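Beta-ketothiolase BktB (Ralstonia eutropha, PDB 4NZS) catalyses the condensation of two acetyl-CoA molecules, or of acetyl-CoA with propionyl-CoA, into a 3-oxoacyl-CoA and supports the production of a mixed bacterial polyester. Local coordinates at residues A[152-155]-A[161-164]; A[176-181]-A[233-238]; A[222-227]-A[255-260]. All blocks are in the same frame, centred on the assembly; numbering follows the deposited sequence.

How the contacts relate
All three contacts lie in the N-terminal thiolase region. Contacts 1 and 2 are at the surface; contact 3 is partly buried and nearest the centre of the chain. Contact 1 links two consecutive helices by one backbone hydrogen bond and two histidine rings. Contact 2 depends on a single arginine reaching from helix 178-197 to backbone carbonyls. Contact 3 sets one histidine beside the start of strand 257-267. Contacts 2 and 3 both draw on the long loop between strands 217-219 and 257-267, and their segments alternate along the chain. Contacts 1 and 3 meet where Leu154 packs on Leu256. Both of these lie near predicted active-site residues, whereas contact 2 lies away from them.

Contact 1: A[152-155]-A[161-164]; sequences GALH and IHMG
The backbones of His155 and His162 come together in a single beta bridge, with their CA atoms 4.3 Å apart. The bridge closes the short loop joining helices 149-153 and 163-173 in the thiolase N-terminal region. Its one cross-segment hydrogen bond runs from Met163 N to Leu154 O at 3.1 Å. Two CA-H...O contacts support it, from His162 CA to Leu154 O and from His155 CA to Ile161 O. Leu154 O is therefore approached by both Met163 N and His162 CA, and it also lies over one face of the His162 ring.

The rings of His155 and His162 meet obliquely, with planes at 49° and centroids 5.1 Å apart. CE1 of His155 comes within 3.8 Å of CD2 of His162. The backbone N of His162 lies over one face of the His155 ring, displaced toward its rim. His155 ND1 is hydrogen-bonded to Leu151 O, which helps fix the rotation of the ring. The first torsion of His162 (chi1 -158°) sets its ring on the side remote from the backbone N, alongside Leu154 and pointing the same way. The same ring meets Phe241.

His162 is also the N-cap of helix 163-173, where its ND1 accepts a weak bond from Gly164 N. The Met163 chain bends at chi2 and chi3, which brings its methyl back to Leu154 O and the His155 carbonyl carbon. The Met163 side chain is about 6 Å from that of Cys95, the nucleophile by similarity, and packs on Tyr71 of the second subunit. The hydroxyl of that tyrosine is hydrogen-bonded to Ala153 O. Met163 CE ends 3.6 Å from the carbonyl carbon C of His155.

Contact 2: A[176-181]-A[233-238]; sequences ISRAQQ and DMTKLR
Arg178 reaches across to the loop 233-238 with one nitrogen of its guanidinium group. Arg178 NH2 lies 2.6 Å from Leu237 O. Thr235 O is farther from the same Arg178 NH2, at 3.4 Å. Both carbonyl oxygens approach the group obliquely. The contact is thus one of a basic side chain with backbone oxygens.

The next shell sets the direction of the arginine. Its CA-CB bond points toward the loop. With chi1 at 172° the chain first runs straight out, and a bend at chi2 then turns the rest of it to the carbonyls. NE makes a salt bridge with Asp182, one helical turn further on, and so holds the inner part of the guanidinium while NH2 reaches across. Asp182 also touches the side chain of Thr235. Asn252 packs against Arg178.

Arg178 stands at the beginning of a helix. Ser177 is the N-cap, and its OG accepts a weak bond from Gln180 N. Gln181 folds back and donates from NE2 to Ile176 O, just before the N-cap, at 3.2 Å. The donor stands above the plane of that carbonyl. Gln181 NE2 is also hydrogen-bonded to Thr247.

The contact therefore ties the first turn of helix 178-197 to the long loop that leads from strand 217-219 to strand 257-267. Helix 327-336 packs against Ile176, Gln180 and Gln181. Further along helix 178-197, Ala185 and His189 receive Met234 from the loop.

Contact 3: A[222-227]-A[255-260]; sequences DEHVRH and GLNDAA
A chi1 of -156° swings the His224 imidazole away from its own backbone N and out to the start of strand 257-267. Asn257 has CG beside its own backbone N (chi1 -70°), and its amide comes to meet the ring. Strand 257-267 belongs to one of the mixed sheets of the layered αβαβα thiolase fold, next to strand 10-22. Segment 222-227 has no regular structure and reaches the strand through His224.

The His224 side chain carries the contact, and its CA-CB bond points toward the strand. The His224 imidazole and the Asn257 amide cross at about a right angle, with planes 81° apart. One terminal atom of the Asn257 amide lies over a face of the imidazole, displaced toward the rim. CA of Gly255 comes up to the NE2 side of the ring, obliquely. Thr22 of strand 10-22 packs on His224 as well.

Neighbouring acids hold the two segments to the fold. Asp222 makes a salt bridge with Arg17, and Glu223 is hydrogen-bonded to Ser26 and to the backbone of Thr22. Asp258 is hydrogen-bonded to Ser126. Strand 10-22 thus serves both segments, since Ile20 is touched by Asn257 and is backbone-bonded to Glu223.

The site is near the predicted active site. The Asn257 side chain is about 5 Å from that of His355, the predicted proton acceptor, and it packs on Pro356. Between the two segments themselves, His224 NE2 comes to 3.6 Å from Gly255 CA.

Contact 1: A[152-155]-A[161-164]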
ATOM      1  N   GLY A 152       1.638   4.318  16.643  1.00 29.78           N
ATOM      2  CA  GLY A 152       2.946   4.930  16.639  1.00 30.93           C
ATOM      3  C   GLY A 152       3.008   5.965  17.693  1.00 31.80           C
ATOM      4  O   GLY A 152       3.860   5.938  18.590  1.00 36.42           O
ATOM      5  N   ALA A 153       2.035   6.841  17.593  1.00 35.75           N
ATOM      6  CA  ALA A 153       1.846   7.991  18.453  1.00 36.20           C
ATOM      7  C   ALA A 153       1.591   7.619  19.881  1.00 40.84           C
ATOM      8  O   ALA A 153       1.846   8.421  20.738  1.00 52.46           O
ATOM      9  CB  ALA A 153       0.661   8.815  17.954  1.00 37.69           C
ATOM     10  N   LEU A 154       1.060   6.434  20.148  1.00 40.11           N
ATOM     11  CA  LEU A 154       0.771   6.036  21.517  1.00 40.40           C
ATOM     12  C   LEU A 154       1.872   5.202  22.196  1.00 40.97           C
ATOM     13  O   LEU A 154       1.590   4.486  23.140  1.00 45.23           O
ATOM     14  CB  LEU A 154      -0.501   5.171  21.542  1.00 41.86           C
ATOM     15  CG  LEU A 154      -1.736   5.842  21.008  1.00 40.33           C
ATOM     16  CD1 LEU A 154      -2.866   4.818  20.983  1.00 38.47           C
ATOM     17  CD2 LEU A 154      -2.041   7.079  21.827  1.00 38.75           C
ATOM     18  N   HIS A 155       3.104   5.303  21.733  1.00 41.36           N
ATOM     19  CA  HIS A 155       4.124   4.363  22.083  1.00 37.40           C
ATOM     20  C   HIS A 155       5.398   5.146  22.344  1.00 39.02           C
ATOM     21  O   HIS A 155       5.901   5.861  21.476  1.00 40.15           O
ATOM     22  CB  HIS A 155       4.358   3.395  20.915  1.00 35.58           C
ATOM     23  CG  HIS A 155       3.648   2.090  21.045  1.00 35.82           C
ATOM     24  ND1 HIS A 155       2.321   1.927  20.729  1.00 37.54           N
ATOM     25  CD2 HIS A 155       4.099   0.873  21.425  1.00 37.38           C
ATOM     26  CE1 HIS A 155       1.975   0.671  20.945  1.00 40.18           C
ATOM     27  NE2 HIS A 155       3.039   0.008  21.353  1.00 36.24           N
ATOM     28  N   ILE A 161       7.096   1.122  24.164  1.00 57.56           N
ATOM     29  CA  ILE A 161       5.916   0.648  24.935  1.00 54.30           C
ATOM     30  C   ILE A 161       4.793   1.657  24.932  1.00 50.51           C
ATOM     31  O   ILE A 161       5.005   2.844  24.773  1.00 46.90           O
ATOM     32  CB  ILE A 161       6.186   0.301  26.437  1.00 64.23           C
ATOM     33  CG1 ILE A 161       7.018   1.379  27.146  1.00 66.60           C
ATOM     34  CG2 ILE A 161       6.838  -1.074  26.612  1.00 63.87           C
ATOM     35  CD1 ILE A 161       6.193   2.288  28.026  1.00 67.24           C
ATOM     36  N   HIS A 162       3.592   1.139  25.145  1.00 52.66           N
ATOM     37  CA  HIS A 162       2.339   1.878  25.072  1.00 42.46           C
ATOM     38  C   HIS A 162       2.233   2.787  26.301  1.00 46.55           C
ATOM     39  O   HIS A 162       2.735   2.459  27.391  1.00 43.64           O
ATOM     40  CB  HIS A 162       1.227   0.843  25.050  1.00 41.55           C
ATOM     41  CG  HIS A 162      -0.069   1.319  24.471  1.00 47.00           C
ATOM     42  ND1 HIS A 162      -0.726   2.453  24.915  1.00 46.09           N
ATOM     43  CD2 HIS A 162      -0.867   0.772  23.516  1.00 41.64           C
ATOM     44  CE1 HIS A 162      -1.859   2.593  24.245  1.00 44.56           C
ATOM     45  NE2 HIS A 162      -1.975   1.586  23.398  1.00 43.01           N
ATOM     46  N   MET A 163       1.580   3.934  26.146  1.00 48.97           N
ATOM     47  CA  MET A 163       1.386   4.883  27.270  1.00 47.98           C
ATOM     48  C   MET A 163       0.651   4.196  28.428  1.00 48.10           C
ATOM     49  O   MET A 163       0.770   4.599  29.588  1.00 43.15           O
ATOM     50  CB  MET A 163       0.571   6.130  26.860  1.00 48.89           C
ATOM     51  CG  MET A 163       1.008   6.883  25.617  1.00 48.29           C
ATOM     52  SD  MET A 163       2.550   7.712  25.913  1.00 59.57           S
ATOM     53  CE  MET A 163       3.685   6.498  25.249  1.00 59.86           C
ATOM     54  N   GLY A 164      -0.161   3.201  28.088  1.00 52.12           N
ATOM     55  CA  GLY A 164      -0.890   2.411  29.057  1.00 51.92           C
ATOM     56  C   GLY A 164       0.058   1.621  29.921  1.00 51.21           C
ATOM     57  O   GLY A 164      -0.184   1.468  31.100  1.00 54.13           O
TER

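Contact 2: A[176-181]-A[233-238]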
ATOM      1  N   ILE A 176      -2.222   3.736  43.181  1.00 77.26           N
ATOM      2  CA  ILE A 176      -3.607   3.960  42.802  1.00 67.42           C
ATOM      3  C   ILE A 176      -4.146   2.625  42.340  1.00 65.31           C
ATOM      4  O   ILE A 176      -3.750   2.101  41.313  1.00 68.21           O
ATOM      5  CB  ILE A 176      -3.738   4.998  41.679  1.00 67.46           C
ATOM      6  CG1 ILE A 176      -3.391   6.389  42.200  1.00 65.20           C
ATOM      7  CG2 ILE A 176      -5.140   4.991  41.095  1.00 65.17           C
ATOM      8  CD1 ILE A 176      -1.942   6.760  42.022  1.00 63.68           C
ATOM      9  N   SER A 177      -5.046   2.074  43.130  1.00 60.81           N
ATOM     10  CA  SER A 177      -5.579   0.755  42.879  1.00 57.25           C
ATOM     11  C   SER A 177      -6.560   0.752  41.745  1.00 54.24           C
ATOM     12  O   SER A 177      -7.236   1.736  41.511  1.00 47.27           O
ATOM     13  CB  SER A 177      -6.302   0.264  44.112  1.00 54.15           C
ATOM     14  OG  SER A 177      -7.434   1.066  44.330  1.00 51.20           O
ATOM     15  N   ARG A 178      -6.676  -0.381  41.070  1.00 53.47           N
ATOM     16  CA  ARG A 178      -7.800  -0.545  40.155  1.00 54.47           C
ATOM     17  C   ARG A 178      -9.054   0.212  40.616  1.00 55.86           C
ATOM     18  O   ARG A 178      -9.611   0.975  39.831  1.00 58.87           O
ATOM     19  CB  ARG A 178      -8.099  -2.024  39.964  1.00 51.85           C
ATOM     20  CG  ARG A 178      -9.364  -2.330  39.180  1.00 50.67           C
ATOM     21  CD  ARG A 178      -9.179  -2.185  37.686  1.00 50.44           C
ATOM     22  NE  ARG A 178     -10.221  -2.896  36.945  1.00 43.10           N
ATOM     23  CZ  ARG A 178     -10.156  -4.182  36.652  1.00 44.50           C
ATOM     24  NH1 ARG A 178      -9.096  -4.897  37.042  1.00 45.96           N
ATOM     25  NH2 ARG A 178     -11.149  -4.759  35.977  1.00 44.70           N
ATOM     26  N   ALA A 179      -9.477   0.035  41.868  1.00 52.46           N
ATOM     27  CA  ALA A 179     -10.788   0.559  42.296  1.00 55.45           C
ATOM     28  C   ALA A 179     -10.870   2.091  42.334  1.00 52.94           C
ATOM     29  O   ALA A 179     -11.948   2.651  42.158  1.00 46.76           O
ATOM     30  CB  ALA A 179     -11.224  -0.025  43.633  1.00 55.40           C
ATOM     31  N   GLN A 180      -9.747   2.760  42.564  1.00 52.63           N
ATOM     32  CA  GLN A 180      -9.693   4.195  42.333  1.00 56.61           C
ATOM     33  C   GLN A 180     -10.046   4.467  40.854  1.00 56.38           C
ATOM     34  O   GLN A 180     -10.941   5.248  40.539  1.00 58.23           O
ATOM     35  CB  GLN A 180      -8.296   4.761  42.656  1.00 65.71           C
ATOM     36  CG  GLN A 180      -8.108   5.334  44.063  1.00 69.41           C
ATOM     37  CD  GLN A 180      -7.849   6.843  44.096  1.00 75.11           C
ATOM     38  OE1 GLN A 180      -6.855   7.288  44.674  1.00 79.24           O
ATOM     39  NE2 GLN A 180      -8.748   7.638  43.488  1.00 80.17           N
ATOM     40  N   GLN A 181      -9.360   3.767  39.963  1.00 53.88           N
ATOM     41  CA  GLN A 181      -9.436   4.037  38.542  1.00 50.66           C
ATOM     42  C   GLN A 181     -10.825   3.721  38.007  1.00 52.46           C
ATOM     43  O   GLN A 181     -11.407   4.542  37.297  1.00 52.65           O
ATOM     44  CB  GLN A 181      -8.378   3.247  37.778  1.00 52.65           C
ATOM     45  CG  GLN A 181      -6.948   3.426  38.289  1.00 56.50           C
ATOM     46  CD  GLN A 181      -5.998   2.437  37.656  1.00 60.51           C
ATOM     47  OE1 GLN A 181      -6.066   2.169  36.455  1.00 61.61           O
ATOM     48  NE2 GLN A 181      -5.114   1.875  38.461  1.00 63.59           N
ATOM     49  N   ASP A 233     -20.471  -2.731  34.866  1.00 90.01           N
ATOM     50  CA  ASP A 233     -20.230  -2.601  33.437  1.00 86.38           C
ATOM     51  C   ASP A 233     -18.743  -2.726  33.191  1.00 89.00           C
ATOM     52  O   ASP A 233     -18.277  -3.490  32.346  1.00101.23           O
ATOM     53  CB  ASP A 233     -20.624  -1.195  32.972  1.00 76.92           C
ATOM     54  CG  ASP A 233     -21.632  -1.205  31.887  1.00 69.27           C
ATOM     55  OD1 ASP A 233     -21.645  -2.210  31.149  1.00 60.49           O
ATOM     56  OD2 ASP A 233     -22.397  -0.205  31.778  1.00 66.39           O
ATOM     57  N   MET A 234     -18.019  -1.956  33.987  1.00 80.03           N
ATOM     58  CA  MET A 234     -16.692  -1.509  33.679  1.00 72.97           C
ATOM     59  C   MET A 234     -15.640  -2.029  34.671  1.00 69.27           C
ATOM     60  O   MET A 234     -14.491  -1.585  34.681  1.00 66.92           O
ATOM     61  CB  MET A 234     -16.759  -0.002  33.732  1.00 76.32           C
ATOM     62  CG  MET A 234     -15.623   0.724  33.075  1.00 77.12           C
ATOM     63  SD  MET A 234     -15.393   2.134  34.132  1.00 79.81           S
ATOM     64  CE  MET A 234     -16.661   3.231  33.513  1.00 80.33           C
ATOM     65  N   THR A 235     -16.056  -2.952  35.527  1.00 65.26           N
ATOM     66  CA  THR A 235     -15.121  -3.838  36.192  1.00 60.53           C
ATOM     67  C   THR A 235     -15.120  -5.181  35.471  1.00 59.96           C
ATOM     68  O   THR A 235     -14.276  -6.022  35.735  1.00 62.27           O
ATOM     69  CB  THR A 235     -15.404  -4.039  37.698  1.00 61.76           C
ATOM     70  OG1 THR A 235     -15.065  -5.377  38.052  1.00 56.89           O
ATOM     71  CG2 THR A 235     -16.868  -3.786  38.106  1.00 58.02           C
ATOM     72  N   LYS A 236     -16.042  -5.365  34.530  1.00 59.55           N
ATOM     73  CA  LYS A 236     -16.029  -6.547  33.652  1.00 61.17           C
ATOM     74  C   LYS A 236     -14.811  -6.560  32.721  1.00 57.33           C
ATOM     75  O   LYS A 236     -14.494  -7.589  32.128  1.00 59.58           O
ATOM     76  CB  LYS A 236     -17.318  -6.594  32.823  1.00 61.37           C
ATOM     77  CG  LYS A 236     -17.487  -7.834  31.968  1.00 74.09           C
ATOM     78  CD  LYS A 236     -17.207  -9.144  32.705  1.00 78.04           C
ATOM     79  CE  LYS A 236     -17.837 -10.326  31.967  1.00 80.38           C
ATOM     80  NZ  LYS A 236     -17.211 -11.630  32.331  1.00 82.79           N
ATOM     81  N   LEU A 237     -14.142  -5.414  32.583  1.00 51.46           N
ATOM     82  CA  LEU A 237     -12.945  -5.327  31.760  1.00 53.18           C
ATOM     83  C   LEU A 237     -11.756  -5.940  32.465  1.00 51.95           C
ATOM     84  O   LEU A 237     -11.709  -5.988  33.699  1.00 49.89           O
ATOM     85  CB  LEU A 237     -12.599  -3.866  31.353  1.00 54.27           C
ATOM     86  CG  LEU A 237     -13.499  -3.068  30.382  1.00 52.67           C
ATOM     87  CD1 LEU A 237     -14.456  -3.966  29.612  1.00 52.16           C
ATOM     88  CD2 LEU A 237     -14.298  -1.985  31.081  1.00 53.64           C
ATOM     89  N   ARG A 238     -10.807  -6.363  31.628  1.00 52.59           N
ATOM     90  CA  ARG A 238      -9.594  -7.072  31.968  1.00 55.65           C
ATOM     91  C   ARG A 238      -8.429  -6.148  31.607  1.00 57.14           C
ATOM     92  O   ARG A 238      -8.517  -5.402  30.637  1.00 64.09           O
ATOM     93  CB  ARG A 238      -9.505  -8.351  31.122  1.00 65.39           C
ATOM     94  CG  ARG A 238     -10.831  -9.107  30.881  1.00 71.90           C
ATOM     95  CD  ARG A 238     -10.824  -9.916  29.566  1.00 78.43           C
ATOM     96  NE  ARG A 238     -11.133  -9.142  28.332  1.00 80.56           N
ATOM     97  CZ  ARG A 238     -10.242  -8.634  27.461  1.00 71.17           C
ATOM     98  NH1 ARG A 238      -8.936  -8.760  27.634  1.00 67.49           N
ATOM     99  NH2 ARG A 238     -10.669  -7.983  26.390  1.00 71.99           N
TER

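Contact 3: A[222-227]-A[255-260]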
ATOM      1  N   ASP A 222     -21.035  15.227  22.403  1.00 41.27           N
ATOM      2  CA  ASP A 222     -19.870  14.388  22.559  1.00 38.94           C
ATOM      3  C   ASP A 222     -20.367  12.983  22.767  1.00 37.81           C
ATOM      4  O   ASP A 222     -21.029  12.708  23.732  1.00 31.46           O
ATOM      5  CB  ASP A 222     -19.083  14.820  23.782  1.00 40.01           C
ATOM      6  CG  ASP A 222     -18.651  16.259  23.717  1.00 46.56           C
ATOM      7  OD1 ASP A 222     -17.928  16.638  22.791  1.00 40.87           O
ATOM      8  OD2 ASP A 222     -19.021  17.024  24.606  1.00 53.80           O
ATOM      9  N   GLU A 223     -19.972  12.096  21.864  1.00 41.64           N
ATOM     10  CA  GLU A 223     -20.525  10.753  21.760  1.00 46.15           C
ATOM     11  C   GLU A 223     -19.805   9.628  22.497  1.00 44.73           C
ATOM     12  O   GLU A 223     -20.315   8.531  22.561  1.00 41.32           O
ATOM     13  CB  GLU A 223     -20.688  10.372  20.286  1.00 48.15           C
ATOM     14  CG  GLU A 223     -19.495  10.700  19.405  1.00 50.40           C
ATOM     15  CD  GLU A 223     -19.621  10.153  17.995  1.00 51.93           C
ATOM     16  OE1 GLU A 223     -20.745   9.902  17.538  1.00 47.12           O
ATOM     17  OE2 GLU A 223     -18.589   9.973  17.339  1.00 49.14           O
ATOM     18  N   HIS A 224     -18.608   9.896  22.995  1.00 45.62           N
ATOM     19  CA  HIS A 224     -17.843   8.924  23.778  1.00 47.31           C
ATOM     20  C   HIS A 224     -18.392   8.548  25.164  1.00 47.25           C
ATOM     21  O   HIS A 224     -18.352   7.404  25.572  1.00 44.61           O
ATOM     22  CB  HIS A 224     -16.397   9.377  23.893  1.00 52.67           C
ATOM     23  CG  HIS A 224     -15.445   8.259  24.142  1.00 54.22           C
ATOM     24  ND1 HIS A 224     -14.994   7.438  23.140  1.00 52.50           N
ATOM     25  CD2 HIS A 224     -14.877   7.811  25.283  1.00 56.18           C
ATOM     26  CE1 HIS A 224     -14.180   6.536  23.650  1.00 58.03           C
ATOM     27  NE2 HIS A 224     -14.094   6.740  24.949  1.00 57.82           N
ATOM     28  N   VAL A 225     -18.862   9.561  25.876  1.00 52.41           N
ATOM     29  CA  VAL A 225     -19.639   9.461  27.100  1.00 49.72           C
ATOM     30  C   VAL A 225     -20.788   8.443  27.093  1.00 55.34           C
ATOM     31  O   VAL A 225     -21.439   8.208  26.064  1.00 45.25           O
ATOM     32  CB  VAL A 225     -20.222  10.854  27.410  1.00 53.95           C
ATOM     33  CG1 VAL A 225     -20.946  11.421  26.202  1.00 54.96           C
ATOM     34  CG2 VAL A 225     -21.141  10.833  28.620  1.00 48.52           C
ATOM     35  N   ARG A 226     -21.052   7.865  28.268  1.00 63.14           N
ATOM     36  CA  ARG A 226     -22.009   6.769  28.421  1.00 72.47           C
ATOM     37  C   ARG A 226     -22.880   7.049  29.645  1.00 73.51           C
ATOM     38  O   ARG A 226     -22.372   7.219  30.763  1.00 89.03           O
ATOM     39  CB  ARG A 226     -21.273   5.432  28.569  1.00 75.58           C
ATOM     40  CG  ARG A 226     -21.940   4.249  27.836  1.00 87.52           C
ATOM     41  CD  ARG A 226     -22.082   2.973  28.692  1.00 95.11           C
ATOM     42  NE  ARG A 226     -21.096   1.875  28.535  1.00 93.97           N
ATOM     43  CZ  ARG A 226     -19.783   1.975  28.263  1.00 93.74           C
ATOM     44  NH1 ARG A 226     -19.175   3.145  28.080  1.00 87.18           N
ATOM     45  NH2 ARG A 226     -19.045   0.864  28.168  1.00 94.29           N
ATOM     46  N   HIS A 227     -24.187   7.082  29.423  1.00 70.48           N
ATOM     47  CA  HIS A 227     -25.160   7.526  30.419  1.00 70.36           C
ATOM     48  C   HIS A 227     -25.719   6.375  31.266  1.00 73.76           C
ATOM     49  O   HIS A 227     -26.303   6.620  32.331  1.00 80.13           O
ATOM     50  CB  HIS A 227     -26.290   8.255  29.703  1.00 72.53           C
ATOM     51  CG  HIS A 227     -25.812   9.374  28.831  1.00 79.41           C
ATOM     52  ND1 HIS A 227     -25.967  10.702  29.167  1.00 89.75           N
ATOM     53  CD2 HIS A 227     -25.149   9.366  27.651  1.00 82.72           C
ATOM     54  CE1 HIS A 227     -25.435  11.462  28.226  1.00 85.33           C
ATOM     55  NE2 HIS A 227     -24.928  10.675  27.296  1.00 78.90           N
ATOM     56  N   GLY A 255     -10.028   7.432  25.641  1.00 51.36           N
ATOM     57  CA  GLY A 255     -10.515   7.030  24.345  1.00 45.96           C
ATOM     58  C   GLY A 255      -9.599   7.478  23.225  1.00 42.66           C
ATOM     59  O   GLY A 255      -8.660   8.222  23.447  1.00 41.54           O
ATOM     60  N   LEU A 256      -9.863   6.976  22.028  1.00 35.87           N
ATOM     61  CA  LEU A 256      -9.234   7.454  20.813  1.00 32.42           C
ATOM     62  C   LEU A 256     -10.291   8.242  20.056  1.00 33.06           C
ATOM     63  O   LEU A 256     -11.371   7.748  19.796  1.00 30.57           O
ATOM     64  CB  LEU A 256      -8.775   6.282  19.975  1.00 30.75           C
ATOM     65  CG  LEU A 256      -8.085   5.169  20.737  1.00 27.93           C
ATOM     66  CD1 LEU A 256      -8.151   3.880  19.962  1.00 26.54           C
ATOM     67  CD2 LEU A 256      -6.654   5.554  21.036  1.00 28.83           C
ATOM     68  N   ASN A 257      -9.999   9.482  19.720  1.00 35.56           N
ATOM     69  CA  ASN A 257     -11.076  10.367  19.381  1.00 35.23           C
ATOM     70  C   ASN A 257     -10.716  11.443  18.401  1.00 35.99           C
ATOM     71  O   ASN A 257      -9.555  11.759  18.235  1.00 37.46           O
ATOM     72  CB  ASN A 257     -11.586  10.969  20.677  1.00 36.83           C
ATOM     73  CG  ASN A 257     -12.317   9.950  21.531  1.00 43.02           C
ATOM     74  OD1 ASN A 257     -13.532   9.705  21.351  1.00 43.61           O
ATOM     75  ND2 ASN A 257     -11.589   9.341  22.479  1.00 43.34           N
ATOM     76  N   ASP A 258     -11.741  12.034  17.793  1.00 36.28           N
ATOM     77  CA  ASP A 258     -11.572  13.042  16.756  1.00 35.75           C
ATOM     78  C   ASP A 258     -12.043  14.446  17.253  1.00 36.21           C
ATOM     79  O   ASP A 258     -13.135  14.534  17.821  1.00 35.10           O
ATOM     80  CB  ASP A 258     -12.400  12.625  15.536  1.00 34.82           C
ATOM     81  CG  ASP A 258     -12.056  11.225  14.980  1.00 32.01           C
ATOM     82  OD1 ASP A 258     -10.872  10.887  14.774  1.00 33.56           O
ATOM     83  OD2 ASP A 258     -13.005  10.482  14.629  1.00 35.19           O
ATOM     84  N   ALA A 259     -11.260  15.543  17.068  1.00 33.66           N
ATOM     85  CA  ALA A 259     -11.790  16.895  17.382  1.00 31.02           C
ATOM     86  C   ALA A 259     -10.944  18.085  17.035  1.00 32.97           C
ATOM     87  O   ALA A 259      -9.781  17.967  16.652  1.00 34.12           O
ATOM     88  CB  ALA A 259     -12.152  16.990  18.826  1.00 34.54           C
ATOM     89  N   ALA A 260     -11.565  19.259  17.144  1.00 32.98           N
ATOM     90  CA  ALA A 260     -10.819  20.524  17.098  1.00 32.56           C
ATOM     91  C   ALA A 260     -11.215  21.509  18.208  1.00 33.40           C
ATOM     92  O   ALA A 260     -12.183  21.313  18.954  1.00 33.30           O
ATOM     93  CB  ALA A 260     -10.988  21.183  15.726  1.00 35.92           C
TER